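Local coordinates for protein dextranase (Pseudarthrobacter oxydans, PDB 6NZS) that hydrolyses internal alpha-1,6-glucosidic linkages of dextran, as an endo-acting glycoside hydrolase of family 49, at residues W406-G411 against H435-W440; Y445-L450 against M484-I489. All blocks are in the same frame, centred on the assembly; numbering follows the deposited sequence.

How the contacts relate
Both contacts join successive coils of the family 49 beta-helix, and both are buried; their centres lie about 9 Å apart. Contact 1 pairs the end of strand 398-407 and its following loop with the loop that leaves strand 423-435, on the side facing the N-terminal domain, and it mixes polar and aromatic chemistry: a salt bridge, bound waters and an indole-imidazole pair. Contact 2 is smaller, 391 against 631 Å², and lies where chains turn into the next parallel sheet; a disulfide and aliphatic side chains replace charge there. The two touch directly: Asn-436 of contact 1 probably hydrogen-bonds Met-484 and Thr-485 of contact 2.

Contact 1: W406-G411 against H435-W440; sequences WKNENG and HNRMYW
Trp-406 and His-435 lie at equivalent places on adjacent coils of the parallel beta-helix, their side chains pointing the same way. Backbone bonds join the coils: Lys-407 N donates to His-435 O at 2.9 Å, and Arg-437 N to Asn-408 O. Regular strand ends at Lys-407, and the second bond joins loop residues.

The two rings meet obliquely. His-435 CB sits over the five-membered ring of Trp-406, a CH-pi contact 3.6 Å from CB to the ring centroid, while the imidazole is tilted 43° to the indole and brings CD2 to 3.3 Å from Trp-406 CZ2. With CG of Trp-406 anti to its own backbone N (chi1 -165°), the indole extends beside the histidine. Glu-149 and His-179 of the N-terminal domain bond the two imidazole nitrogens. Leucine in place of Trp-406 would probably leave one side of His-435 poorly packed and Glu-181 without its indole N-H partner.

Charge pairing follows further along both segments. Glu-409 OE2 takes Arg-437 NE at 3.0 Å and, more weakly, NH2; the carboxylate oxygen lies in the guanidinium plane, yet the arginine approaches from above the carboxylate plane, the two groups being turned 67° apart. Glu-181 provides a second salt bridge, at NH1, so two acids probably balance this buried cation. Asn-408 lies alongside the guanidinium; its OD1 accepts from Asn-385 ND2, and one water also links that oxygen to Arg-437 NH1.

At the far end, Glu-409 CB meets the edge of the Tyr-439 ring at CE2. Another water accepts from both Gly-411 N and Trp-440 NE1, 2.9 Å from each.

Contact 2: Y445-L450 against M484-I489; sequences YNTCIL and MTNCAI
Cys-448 and Cys-487 face each other at 4.7 Å between CA atoms, and from them the chains run in parallel to a bridge of Leu-450 with Ile-489. Two backbone bonds set this register: Ile-449 N to Cys-487 O and, straighter at 162°, Leu-450 N to Ala-488 O, 3.0 Å long. Ile-489 CA adds a C-H...O contact of 3.2 Å to Leu-450 O.

Covalent linkage dominates the side-chain contact. Cys-448 SG and Cys-487 SG are bonded at 2.0 Å, with a chi3 of -95°, near the perpendicular value expected of a relaxed disulfide. The sulfur of Cys-487 stands between its backbone N and carbonyl carbon (chi1 49°), which carries it across to Cys-448, whose sulfur lies anti to its own carbonyl carbon.

A polar contact flanks the sulfurs. Asn-486 ND2 donates to Thr-447 OG1 at 3.1 Å, and the hydroxyl lies almost in the amide plane; the two side chains approach from opposite directions. Thr-447 CG2 also rests against Cys-487 SG at 4.0 Å.

Apolar groups complete the contact. Leu-450 CB packs against CG1 and CD1 of Ile-489 on the same face, while the CD1 end of Ile-449 reaches Thr-485 OG1, whose hydroxyl also hydrogen-bonds Asn-436. Beyond the pair, Ile-449 and Leu-450 pack on Ile-479 and Leu-505 of neighbouring strands.

Stacking of aliphatic side chains at matching positions on parallel strands is the ladder-like packing of a right-handed beta-helix interior, here with a disulfide tying two successive coils just before their paired strands begin.

Contact 1: W406-G411 against H435-W440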
# COMPACT_ATOMS: atom_id res chain seq x y z
N TRP A 406 1.99 -0.50 -5.33
CA TRP A 406 1.55 -1.53 -6.27
C TRP A 406 0.05 -1.65 -6.05
O TRP A 406 -0.41 -2.27 -5.09
CB TRP A 406 2.25 -2.86 -5.98
CG TRP A 406 2.12 -3.86 -7.12
CD1 TRP A 406 0.98 -4.23 -7.79
CD2 TRP A 406 3.19 -4.60 -7.71
NE1 TRP A 406 1.29 -5.16 -8.76
CE2 TRP A 406 2.64 -5.40 -8.73
CE3 TRP A 406 4.57 -4.68 -7.46
CZ2 TRP A 406 3.42 -6.25 -9.52
CZ3 TRP A 406 5.34 -5.51 -8.24
CH2 TRP A 406 4.77 -6.28 -9.27
N LYS A 407 -0.72 -1.01 -6.92
CA LYS A 407 -2.16 -0.98 -6.77
C LYS A 407 -2.75 -2.23 -7.41
O LYS A 407 -2.26 -2.69 -8.44
CB LYS A 407 -2.68 0.29 -7.44
CG LYS A 407 -4.19 0.42 -7.56
CD LYS A 407 -4.82 0.67 -6.20
CE LYS A 407 -6.30 0.39 -6.25
NZ LYS A 407 -6.95 0.81 -4.95
N ASN A 408 -3.78 -2.81 -6.77
CA ASN A 408 -4.47 -3.94 -7.38
C ASN A 408 -5.67 -3.43 -8.18
O ASN A 408 -5.51 -2.52 -9.00
CB ASN A 408 -4.81 -5.02 -6.34
CG ASN A 408 -3.57 -5.81 -5.90
OD1 ASN A 408 -2.44 -5.48 -6.26
ND2 ASN A 408 -3.80 -6.88 -5.15
N GLU A 409 -6.88 -3.96 -7.95
CA GLU A 409 -8.00 -3.71 -8.85
C GLU A 409 -8.97 -2.65 -8.35
O GLU A 409 -9.49 -1.86 -9.16
CB GLU A 409 -8.81 -5.00 -9.02
CG GLU A 409 -8.06 -6.10 -9.75
CD GLU A 409 -7.52 -7.16 -8.82
OE1 GLU A 409 -7.65 -7.00 -7.58
OE2 GLU A 409 -6.96 -8.16 -9.32
N ASN A 410 -9.24 -2.63 -7.06
CA ASN A 410 -10.42 -2.00 -6.51
C ASN A 410 -10.07 -0.72 -5.78
O ASN A 410 -9.09 -0.68 -5.02
CB ASN A 410 -11.07 -2.99 -5.55
CG ASN A 410 -12.30 -2.45 -4.93
OD1 ASN A 410 -13.30 -2.22 -5.61
ND2 ASN A 410 -12.25 -2.21 -3.61
N GLY A 411 -10.89 0.32 -5.98
CA GLY A 411 -10.66 1.60 -5.36
C GLY A 411 -9.62 2.42 -6.10
O GLY A 411 -8.95 1.93 -7.02
N HIS A 435 2.56 -0.20 -10.51
CA HIS A 435 1.62 -1.05 -11.21
C HIS A 435 0.23 -0.73 -10.71
O HIS A 435 0.06 -0.22 -9.60
CB HIS A 435 1.90 -2.53 -10.96
CG HIS A 435 3.19 -2.99 -11.56
ND1 HIS A 435 3.39 -3.02 -12.92
CD2 HIS A 435 4.35 -3.41 -11.00
CE1 HIS A 435 4.62 -3.44 -13.18
NE2 HIS A 435 5.22 -3.68 -12.02
N ASN A 436 -0.77 -1.07 -11.52
CA ASN A 436 -2.15 -0.98 -11.09
C ASN A 436 -2.98 -1.86 -12.01
O ASN A 436 -2.63 -2.05 -13.17
CB ASN A 436 -2.67 0.46 -11.14
CG ASN A 436 -2.98 0.92 -12.55
OD1 ASN A 436 -4.14 0.88 -12.98
ND2 ASN A 436 -1.95 1.33 -13.28
N ARG A 437 -4.10 -2.36 -11.48
CA ARG A 437 -5.03 -3.17 -12.27
C ARG A 437 -6.42 -2.56 -12.24
O ARG A 437 -7.43 -3.27 -12.22
CB ARG A 437 -5.04 -4.63 -11.81
CG ARG A 437 -3.78 -5.42 -12.19
CD ARG A 437 -3.98 -6.93 -12.07
NE ARG A 437 -4.40 -7.33 -10.73
CZ ARG A 437 -3.57 -7.54 -9.71
NH1 ARG A 437 -2.26 -7.39 -9.85
NH2 ARG A 437 -4.07 -7.89 -8.53
N MET A 438 -6.50 -1.23 -12.24
CA MET A 438 -7.79 -0.55 -12.22
C MET A 438 -8.43 -0.69 -13.60
O MET A 438 -7.87 -0.22 -14.60
CB MET A 438 -7.62 0.90 -11.80
CG MET A 438 -7.09 1.04 -10.37
SD MET A 438 -7.07 2.73 -9.70
CE MET A 438 -5.89 3.49 -10.80
N TYR A 439 -9.58 -1.35 -13.67
CA TYR A 439 -10.01 -1.95 -14.93
C TYR A 439 -11.44 -1.66 -15.37
O TYR A 439 -11.82 -2.11 -16.45
CB TYR A 439 -9.83 -3.48 -14.90
CG TYR A 439 -10.79 -4.23 -13.97
CD1 TYR A 439 -12.03 -4.68 -14.41
CD2 TYR A 439 -10.43 -4.50 -12.65
CE1 TYR A 439 -12.88 -5.37 -13.56
CE2 TYR A 439 -11.28 -5.19 -11.80
CZ TYR A 439 -12.50 -5.63 -12.27
OH TYR A 439 -13.34 -6.32 -11.43
N TRP A 440 -12.23 -0.95 -14.57
CA TRP A 440 -13.68 -0.97 -14.74
C TRP A 440 -14.13 -0.47 -16.11
O TRP A 440 -13.70 0.59 -16.58
CB TRP A 440 -14.33 -0.09 -13.67
CG TRP A 440 -13.94 -0.40 -12.27
CD1 TRP A 440 -13.25 0.43 -11.42
CD2 TRP A 440 -14.26 -1.57 -11.52
NE1 TRP A 440 -13.10 -0.18 -10.20
CE2 TRP A 440 -13.72 -1.40 -10.22
CE3 TRP A 440 -14.95 -2.75 -11.81
CZ2 TRP A 440 -13.84 -2.36 -9.23
CZ3 TRP A 440 -15.06 -3.72 -10.82
CH2 TRP A 440 -14.51 -3.52 -9.54
O HOH W 1 -0.84 -7.85 -7.38
O HOH W 2 -10.36 0.94 -9.18
O HOH W 3 -13.34 0.73 -7.45

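Contact 2: Y445-L450 against M484-I489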
# COMPACT_ATOMS: atom_id res chain seq x y z
N TYR A 445 -17.48 5.46 -9.27
CA TYR A 445 -17.23 6.68 -8.50
C TYR A 445 -15.94 6.63 -7.69
O TYR A 445 -15.43 7.69 -7.32
CB TYR A 445 -18.38 6.96 -7.51
CG TYR A 445 -19.75 7.12 -8.13
CD1 TYR A 445 -20.18 8.36 -8.59
CD2 TYR A 445 -20.61 6.04 -8.23
CE1 TYR A 445 -21.45 8.51 -9.15
CE2 TYR A 445 -21.88 6.18 -8.79
CZ TYR A 445 -22.29 7.41 -9.24
OH TYR A 445 -23.55 7.55 -9.79
N ASN A 446 -15.42 5.44 -7.40
CA ASN A 446 -14.28 5.26 -6.51
C ASN A 446 -13.14 4.58 -7.25
O ASN A 446 -12.81 3.42 -6.98
CB ASN A 446 -14.67 4.49 -5.22
CG ASN A 446 -15.15 3.07 -5.50
OD1 ASN A 446 -15.88 2.82 -6.47
ND2 ASN A 446 -14.75 2.13 -4.65
N THR A 447 -12.51 5.30 -8.17
CA THR A 447 -11.38 4.77 -8.93
C THR A 447 -10.53 5.95 -9.37
O THR A 447 -10.76 7.09 -8.94
CB THR A 447 -11.88 3.84 -10.05
OG1 THR A 447 -10.76 3.17 -10.68
CG2 THR A 447 -12.66 4.62 -11.09
N CYS A 448 -9.54 5.66 -10.23
CA CYS A 448 -8.55 6.60 -10.76
C CYS A 448 -7.39 6.81 -9.81
O CYS A 448 -7.42 6.34 -8.66
CB CYS A 448 -9.15 7.97 -11.15
SG CYS A 448 -10.63 7.91 -12.17
N ILE A 449 -6.37 7.53 -10.26
CA ILE A 449 -5.22 7.81 -9.41
C ILE A 449 -5.63 8.68 -8.21
O ILE A 449 -5.25 8.40 -7.07
CB ILE A 449 -4.08 8.44 -10.23
CG1 ILE A 449 -3.68 7.53 -11.40
CG2 ILE A 449 -2.89 8.75 -9.33
CD1 ILE A 449 -3.12 6.16 -10.98
N LEU A 450 -6.40 9.74 -8.46
CA LEU A 450 -6.89 10.63 -7.41
C LEU A 450 -8.42 10.64 -7.40
O LEU A 450 -9.06 10.65 -8.46
CB LEU A 450 -6.35 12.06 -7.61
CG LEU A 450 -4.83 12.18 -7.60
CD1 LEU A 450 -4.29 12.47 -9.00
CD2 LEU A 450 -4.40 13.26 -6.61
N MET A 484 0.18 1.21 -18.06
CA MET A 484 -1.17 1.68 -18.37
C MET A 484 -2.01 1.85 -17.11
O MET A 484 -1.88 1.09 -16.15
CB MET A 484 -1.88 0.67 -19.27
CG MET A 484 -1.22 0.46 -20.61
SD MET A 484 -2.10 -0.77 -21.61
CE MET A 484 -1.76 -2.27 -20.72
N THR A 485 -2.89 2.85 -17.13
CA THR A 485 -3.90 2.98 -16.08
C THR A 485 -5.23 3.38 -16.71
O THR A 485 -5.33 3.56 -17.93
CB THR A 485 -3.48 3.94 -14.95
OG1 THR A 485 -4.33 3.73 -13.81
CG2 THR A 485 -3.58 5.40 -15.38
N ASN A 486 -6.25 3.51 -15.87
CA ASN A 486 -7.61 3.75 -16.36
C ASN A 486 -8.01 5.22 -16.40
O ASN A 486 -8.62 5.65 -17.38
CB ASN A 486 -8.66 2.89 -15.62
CG ASN A 486 -8.83 3.27 -14.16
OD1 ASN A 486 -7.90 3.76 -13.51
ND2 ASN A 486 -10.03 3.02 -13.64
N CYS A 487 -7.70 6.01 -15.37
CA CYS A 487 -8.16 7.40 -15.34
C CYS A 487 -7.34 8.19 -14.33
O CYS A 487 -6.80 7.63 -13.38
CB CYS A 487 -9.66 7.51 -15.05
SG CYS A 487 -10.26 6.55 -13.64
N ALA A 488 -7.27 9.50 -14.55
CA ALA A 488 -6.44 10.37 -13.72
C ALA A 488 -7.13 10.78 -12.42
O ALA A 488 -6.58 10.57 -11.33
CB ALA A 488 -6.01 11.61 -14.50
N ILE A 489 -8.31 11.38 -12.51
CA ILE A 489 -8.91 12.02 -11.33
C ILE A 489 -10.43 12.07 -11.45
O ILE A 489 -10.97 12.49 -12.48
CB ILE A 489 -8.30 13.42 -11.08
CG1 ILE A 489 -8.89 14.04 -9.82
CG2 ILE A 489 -8.49 14.33 -12.29
CD1 ILE A 489 -8.04 15.20 -9.28